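Local coordinates for protein malonyl CoA reductase (malonate semialdehyde-forming) (Sulfolobus tokodaii, PDB 2EP5) that probably reduces malonyl-CoA to malonate semialdehyde with NADPH, as a member of the aspartate-semialdehyde dehydrogenase family, at residues 67-71 against 72-76; 162-165 against 166-170; 187-190 against 191-194. All blocks are in the same frame, centred on the assembly; numbering follows the deposited sequence.

Interaction 1. Residues 67-71 against 72-76; sequences IVSTN and YEDHK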
loop_
_atom_site.group_PDB
_atom_site.type_symbol
_atom_site.label_atom_id
_atom_site.label_comp_id
_atom_site.label_asym_id
_atom_site.label_seq_id
_atom_site.Cartn_x
_atom_site.Cartn_y
_atom_site.Cartn_z
ATOM N N ILE A 67 33.934 -12.220 -5.529
ATOM C CA ILE A 67 32.975 -13.268 -5.193
ATOM C C ILE A 67 33.685 -14.620 -5.323
ATOM O O ILE A 67 34.299 -14.920 -6.346
ATOM C CB ILE A 67 31.743 -13.264 -6.143
ATOM C CG1 ILE A 67 31.040 -11.901 -6.119
ATOM C CG2 ILE A 67 30.765 -14.357 -5.721
ATOM C CD1 ILE A 67 30.423 -11.541 -4.788
ATOM N N VAL A 68 33.614 -15.422 -4.270
ATOM C CA VAL A 68 34.238 -16.733 -4.276
ATOM C C VAL A 68 33.164 -17.817 -4.225
ATOM O O VAL A 68 31.992 -17.541 -3.957
ATOM C CB VAL A 68 35.194 -16.897 -3.071
ATOM C CG1 VAL A 68 36.318 -15.868 -3.162
ATOM C CG2 VAL A 68 34.430 -16.721 -1.761
ATOM N N SER A 69 33.569 -19.052 -4.490
ATOM C CA SER A 69 32.639 -20.169 -4.462
ATOM C C SER A 69 32.320 -20.513 -3.015
ATOM O O SER A 69 32.905 -19.958 -2.082
ATOM C CB SER A 69 33.249 -21.398 -5.130
ATOM O OG SER A 69 34.162 -22.035 -4.253
ATOM N N THR A 70 31.391 -21.446 -2.845
ATOM C CA THR A 70 30.979 -21.898 -1.523
ATOM C C THR A 70 31.815 -23.108 -1.086
ATOM O O THR A 70 31.555 -23.709 -0.046
ATOM C CB THR A 70 29.487 -22.291 -1.536
ATOM O OG1 THR A 70 29.256 -23.268 -2.560
ATOM C CG2 THR A 70 28.627 -21.077 -1.825
ATOM N N ASN A 71 32.829 -23.443 -1.880
ATOM C CA ASN A 71 33.678 -24.595 -1.598
ATOM C C ASN A 71 34.838 -24.346 -0.639
ATOM O O ASN A 71 35.363 -23.239 -0.545
ATOM C CB ASN A 71 34.189 -25.176 -2.916
ATOM C CG ASN A 71 33.060 -25.712 -3.784
ATOM O OD1 ASN A 71 33.042 -25.511 -5.002
ATOM N ND2 ASN A 71 32.110 -26.402 -3.158
ATOM N N TYR A 72 35.226 -25.401 0.073
ATOM C CA TYR A 72 36.304 -25.350 1.054
ATOM C C TYR A 72 37.567 -24.613 0.608
ATOM O O TYR A 72 38.077 -23.763 1.331
ATOM C CB TYR A 72 36.687 -26.766 1.476
ATOM C CG TYR A 72 37.906 -26.802 2.370
ATOM C CD1 TYR A 72 37.871 -26.253 3.650
ATOM C CD2 TYR A 72 39.101 -27.347 1.924
ATOM C CE1 TYR A 72 39.002 -26.242 4.464
ATOM C CE2 TYR A 72 40.239 -27.342 2.726
ATOM C CZ TYR A 72 40.185 -26.786 3.997
ATOM O OH TYR A 72 41.320 -26.750 4.786
ATOM N N GLU A 73 38.079 -24.954 -0.569
ATOM C CA GLU A 73 39.294 -24.318 -1.078
ATOM C C GLU A 73 39.274 -22.789 -1.020
ATOM O O GLU A 73 40.300 -22.168 -0.763
ATOM C CB GLU A 73 39.577 -24.770 -2.518
ATOM C CG GLU A 73 40.029 -26.218 -2.646
ATOM C CD GLU A 73 41.264 -26.524 -1.814
ATOM O OE1 GLU A 73 42.294 -25.843 -1.996
ATOM O OE2 GLU A 73 41.213 -27.447 -0.975
ATOM N N ASP A 74 38.115 -22.176 -1.253
ATOM C CA ASP A 74 38.034 -20.716 -1.227
ATOM C C ASP A 74 37.895 -20.099 0.161
ATOM O O ASP A 74 37.809 -18.881 0.289
ATOM C CB ASP A 74 36.876 -20.228 -2.098
ATOM C CG ASP A 74 37.166 -20.354 -3.575
ATOM O OD1 ASP A 74 38.295 -20.012 -3.989
ATOM O OD2 ASP A 74 36.262 -20.777 -4.324
ATOM N N HIS A 75 37.878 -20.923 1.200
ATOM C CA HIS A 75 37.735 -20.389 2.547
ATOM C C HIS A 75 38.766 -20.932 3.525
ATOM O O HIS A 75 38.576 -20.866 4.740
ATOM C CB HIS A 75 36.329 -20.676 3.074
ATOM C CG HIS A 75 35.238 -20.078 2.241
ATOM N ND1 HIS A 75 34.829 -20.624 1.042
ATOM C CD2 HIS A 75 34.495 -18.960 2.418
ATOM C CE1 HIS A 75 33.881 -19.868 0.518
ATOM N NE2 HIS A 75 33.660 -18.852 1.334
ATOM N N LYS A 76 39.866 -21.450 2.991
ATOM C CA LYS A 76 40.921 -22.017 3.817
ATOM C C LYS A 76 41.574 -21.012 4.767
ATOM O O LYS A 76 41.847 -21.341 5.927
ATOM C CB LYS A 76 41.987 -22.669 2.928
ATOM C CG LYS A 76 41.449 -23.815 2.077
ATOM C CD LYS A 76 42.547 -24.526 1.287
ATOM C CE LYS A 76 43.360 -25.479 2.161
ATOM N NZ LYS A 76 44.089 -24.793 3.268
#
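The imidazole of H75 presents its ND1 edge to the carbonyl of N71: N71 O lies only 5° out of the ring plane, and H75 ND1 donates to it over 3.1 Å. D74 N gives that oxygen a second bond, 3.0 Å from D74 N to N71 O, arriving from the opposite face of the carbonyl plane. A chi1 of -60°, with CG anti to the carbonyl carbon, swings the H75 ring back toward 67-71, where V68 CG2 comes obliquely to within 3.8 Å of H75 NE2; NE2 itself is buried and has no polar partner in the model. The D74 side chain faces the strand end, its CB 3.9 Å from V68 CB and its carboxylate beside S69. S69 N reaches D74 OD2 at 3.2 Å from above the carboxylate plane; S69 OG also donates to OD2, at a modelled length too short to be taken literally. The hydroxyl in turn accepts from N71 N, S69 OG to N71 N 3.1 Å, closing an ST turn that links edge strand 67-68 of the parallel Rossmann sheet to the 3-10 segment 72-74. With an alanine in place of H75, N71 O would probably keep only D74 N of its two donors, and a gap would open beside V68 CG2. Beyond the turn, the H75 ring packs on S8 and L10 of strand 5-10, while K34 NZ donates to D74 O and K102 NZ to H75 O.

Interaction 2. Residues 162-165 against 166-170; sequences PLIE and IATKS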
loop_
_atom_site.group_PDB
_atom_site.type_symbol
_atom_site.label_atom_id
_atom_site.label_comp_id
_atom_site.label_asym_id
_atom_site.label_seq_id
_atom_site.Cartn_x
_atom_site.Cartn_y
_atom_site.Cartn_z
ATOM N N PRO A 162 12.801 -14.955 29.856
ATOM C CA PRO A 162 12.693 -14.449 31.227
ATOM C C PRO A 162 11.377 -14.823 31.910
ATOM O O PRO A 162 11.196 -14.567 33.101
ATOM C CB PRO A 162 12.866 -12.940 31.053
ATOM C CG PRO A 162 12.363 -12.691 29.655
ATOM C CD PRO A 162 12.935 -13.850 28.890
ATOM N N LEU A 163 10.466 -15.436 31.157
ATOM C CA LEU A 163 9.172 -15.858 31.698
ATOM C C LEU A 163 9.010 -17.362 31.483
ATOM O O LEU A 163 7.900 -17.903 31.528
ATOM C CB LEU A 163 8.033 -15.116 30.988
ATOM C CG LEU A 163 8.097 -13.589 30.901
ATOM C CD1 LEU A 163 6.788 -13.060 30.318
ATOM C CD2 LEU A 163 8.338 -12.999 32.281
ATOM N N ILE A 164 10.131 -18.035 31.260
ATOM C CA ILE A 164 10.118 -19.466 31.002
ATOM C C ILE A 164 9.375 -20.300 32.045
ATOM O O ILE A 164 8.781 -21.318 31.704
ATOM C CB ILE A 164 11.564 -20.011 30.838
ATOM C CG1 ILE A 164 11.520 -21.484 30.429
ATOM C CG2 ILE A 164 12.351 -19.835 32.130
ATOM C CD1 ILE A 164 10.816 -21.732 29.113
ATOM N N GLU A 165 9.380 -19.882 33.306
ATOM C CA GLU A 165 8.690 -20.681 34.309
ATOM C C GLU A 165 7.168 -20.635 34.176
ATOM O O GLU A 165 6.480 -21.583 34.554
ATOM C CB GLU A 165 9.082 -20.271 35.729
ATOM C CG GLU A 165 8.829 -21.411 36.710
ATOM C CD GLU A 165 8.276 -20.960 38.050
ATOM O OE1 GLU A 165 8.993 -20.230 38.772
ATOM O OE2 GLU A 165 7.124 -21.345 38.374
ATOM N N ILE A 166 6.645 -19.534 33.646
ATOM C CA ILE A 166 5.206 -19.398 33.454
ATOM C C ILE A 166 4.816 -20.118 32.168
ATOM O O ILE A 166 3.866 -20.909 32.146
ATOM C CB ILE A 166 4.796 -17.923 33.330
ATOM C CG1 ILE A 166 5.212 -17.162 34.588
ATOM C CG2 ILE A 166 3.296 -17.817 33.121
ATOM C CD1 ILE A 166 4.961 -15.665 34.507
ATOM N N ALA A 167 5.571 -19.842 31.107
ATOM C CA ALA A 167 5.335 -20.437 29.791
ATOM C C ALA A 167 5.416 -21.961 29.811
ATOM O O ALA A 167 4.694 -22.639 29.080
ATOM C CB ALA A 167 6.338 -19.874 28.776
ATOM N N THR A 168 6.299 -22.496 30.642
ATOM C CA THR A 168 6.461 -23.944 30.741
ATOM C C THR A 168 5.212 -24.622 31.302
ATOM O O THR A 168 4.885 -25.748 30.924
ATOM C CB THR A 168 7.672 -24.307 31.629
ATOM O OG1 THR A 168 8.887 -23.990 30.932
ATOM C CG2 THR A 168 7.655 -25.784 31.973
ATOM N N LYS A 169 4.518 -23.934 32.202
ATOM C CA LYS A 169 3.307 -24.477 32.807
ATOM C C LYS A 169 2.078 -23.806 32.201
ATOM O O LYS A 169 1.317 -23.136 32.906
ATOM C CB LYS A 169 3.301 -24.230 34.317
ATOM C CG LYS A 169 4.508 -24.732 35.081
ATOM C CD LYS A 169 4.378 -24.283 36.531
ATOM C CE LYS A 169 5.636 -24.509 37.353
ATOM N NZ LYS A 169 5.523 -23.797 38.664
ATOM N N SER A 170 1.880 -23.980 30.900
ATOM C CA SER A 170 0.739 -23.367 30.240
ATOM C C SER A 170 0.595 -23.851 28.813
ATOM O O SER A 170 1.391 -24.659 28.327
ATOM C CB SER A 170 0.912 -21.852 30.195
ATOM O OG SER A 170 1.860 -21.507 29.194
#
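E165, in the helix 164-168, and K169, just past its last residue, lie side by side, pointing the same way, and close a salt bridge of 2.9 Å between E165 OE2 and K169 NZ. The ammonium meets the oxygen on its anti side, 30° out of the carboxylate plane. K169 stays extended beyond CG, its methylenes passing the carbonyl of E165 with K169 CG 3.8 Å from E165 O, whereas the glutamate chain bends at chi2 (-141°) to bring its carboxylate to the lysine. On another side of the helix the hydroxyl of T168 folds back to the preceding turn: T168 OG1 donates to I164 O at 2.8 Å, and T168 N reaches the same oxygen, T168 N to I164 O 2.9 Å, from the opposite face of the carbonyl plane. The I164 side chain crosses that of T168 obliquely, with I164 CD1 3.5 Å from T168 OG1.

Behind these groups, at the start of the helix, is L163, the N-cap residue, whose carbonyl also takes two donors. A167 N points almost straight at L163 O (3.1 Å, 177°), while I166 N comes from above the carbonyl plane. At the far end S170 OG donates to A167 O.

Farther out, L163 packs on L265 and I166 on I261 of helix 258-266, and I166 and A167 rest on I250 of strand 244-251. T252 OG1 bonds to K169 O where the chain leaves the helix for strand 171-178, and E254 offers K169 NZ a long, weak second ion pair. Two double-acceptor carbonyls thus satisfy several polar groups in barely more than one turn, while the exposed E165-K169 pair probably ties the first turn to the residue just after the helix, with solvent likely to weaken its electrostatics.

Interaction 3. Residues 187-190 against 191-194; sequences GISF and MAIE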
loop_
_atom_site.group_PDB
_atom_site.type_symbol
_atom_site.label_atom_id
_atom_site.label_comp_id
_atom_site.label_asym_id
_atom_site.label_seq_id
_atom_site.Cartn_x
_atom_site.Cartn_y
_atom_site.Cartn_z
ATOM N N GLY A 187 10.430 -12.253 -2.882
ATOM C CA GLY A 187 9.612 -13.422 -2.649
ATOM C C GLY A 187 8.122 -13.218 -2.872
ATOM O O GLY A 187 7.449 -14.099 -3.411
ATOM N N ILE A 188 7.600 -12.061 -2.478
ATOM C CA ILE A 188 6.166 -11.799 -2.603
ATOM C C ILE A 188 5.816 -10.663 -3.560
ATOM O O ILE A 188 6.373 -9.574 -3.473
ATOM C CB ILE A 188 5.580 -11.498 -1.221
ATOM C CG1 ILE A 188 5.955 -12.642 -0.272
ATOM C CG2 ILE A 188 4.073 -11.335 -1.304
ATOM C CD1 ILE A 188 6.085 -12.217 1.156
ATOM N N SER A 189 4.878 -10.925 -4.465
ATOM C CA SER A 189 4.471 -9.917 -5.440
ATOM C C SER A 189 3.548 -8.866 -4.834
ATOM O O SER A 189 2.867 -9.105 -3.843
ATOM C CB SER A 189 3.762 -10.568 -6.631
ATOM O OG SER A 189 2.383 -10.752 -6.352
ATOM N N PHE A 190 3.540 -7.694 -5.448
ATOM C CA PHE A 190 2.702 -6.591 -5.005
ATOM C C PHE A 190 1.215 -6.953 -5.077
ATOM O O PHE A 190 0.442 -6.642 -4.173
ATOM C CB PHE A 190 2.956 -5.371 -5.888
ATOM C CG PHE A 190 2.054 -4.220 -5.596
ATOM C CD1 PHE A 190 2.307 -3.377 -4.524
ATOM C CD2 PHE A 190 0.952 -3.973 -6.394
ATOM C CE1 PHE A 190 1.476 -2.294 -4.251
ATOM C CE2 PHE A 190 0.116 -2.895 -6.127
ATOM C CZ PHE A 190 0.381 -2.053 -5.054
ATOM N N MET A 191 0.831 -7.583 -6.179
ATOM C CA MET A 191 -0.545 -7.993 -6.415
ATOM C C MET A 191 -1.064 -8.981 -5.370
ATOM O O MET A 191 -2.237 -8.946 -5.001
ATOM C CB MET A 191 -0.662 -8.629 -7.802
ATOM C CG MET A 191 -0.435 -7.673 -8.970
ATOM S SD MET A 191 -1.711 -6.400 -9.068
ATOM C CE MET A 191 -3.116 -7.384 -9.563
ATOM N N ALA A 192 -0.181 -9.848 -4.885
ATOM C CA ALA A 192 -0.565 -10.868 -3.920
ATOM C C ALA A 192 -0.774 -10.406 -2.489
ATOM O O ALA A 192 -1.622 -10.954 -1.782
ATOM C CB ALA A 192 0.461 -12.003 -3.935
ATOM N N ILE A 193 -0.027 -9.396 -2.056
ATOM C CA ILE A 193 -0.135 -8.968 -0.670
ATOM C C ILE A 193 -0.676 -7.569 -0.353
ATOM O O ILE A 193 -1.285 -7.372 0.696
ATOM C CB ILE A 193 1.242 -9.136 0.039
ATOM C CG1 ILE A 193 1.095 -8.922 1.542
ATOM C CG2 ILE A 193 2.240 -8.138 -0.517
ATOM C CD1 ILE A 193 0.202 -9.949 2.227
ATOM N N GLU A 194 -0.471 -6.600 -1.235
ATOM C CA GLU A 194 -0.933 -5.249 -0.940
ATOM C C GLU A 194 -2.432 -5.159 -0.631
ATOM O O GLU A 194 -3.278 -5.721 -1.340
ATOM C CB GLU A 194 -0.532 -4.281 -2.072
ATOM C CG GLU A 194 -1.504 -4.132 -3.217
ATOM C CD GLU A 194 -2.616 -3.158 -2.898
ATOM O OE1 GLU A 194 -2.358 -2.215 -2.117
ATOM O OE2 GLU A 194 -3.736 -3.329 -3.438
#
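F190 O receives E194 N in a regular helical bond, 3.1 Å from E194 N to F190 O, whereas S189 O is held only weakly by A192 N and I193 N. The side chain of S189 strengthens this first turn: with chi1 at 85°, OG sits between the backbone N and the carbonyl carbon and accepts from A192 N, 3.1 Å from S189 OG to A192 N. One turn along, E194 folds back to the F190 ring. Its CG stands over one face, offset toward the rim, 3.6 Å from the ring centroid and 21° off the normal, a CH-pi contact; the carboxylate beyond it, near CZ, is turned almost parallel to the ring (19°). On another side I188 and I193 cross obliquely, I188 CG2 3.8 Å from I193 CG2, and both also pack on V180 and R237. A second subunit covers much of this turn: its I193 packs on F190, its F190 on I193, and its R241 donates to M191 O. E194 OE1 lies close to E194 OE1 of a third subunit, which might favour a shared proton or a counter-ion there. This is a serine N-cap on a short helix, 190-193, built into the subunit interface of the dimerisation domain.

The three contacts follow one another along the chain without touching. Interaction 1 belongs to the NAD-binding domain, at the edge of its parallel sheet; interactions 2 and 3 both fall in the dimerisation domain, before strand 171-178 and after the loop that follows it. Centre to centre, interactions 1 and 2 are 44 Å apart, on opposite sides of the chain's centre, 1 and 3 are 35 Å apart, and 2 and 3 are 37 Å apart. Interaction 3 lies near the predicted catalytic residues: the side chain of I188 is about 9 Å from that of H244 and about 11 Å from that of C151. It also meets neighbouring subunits, which interactions 1 and 2 do not.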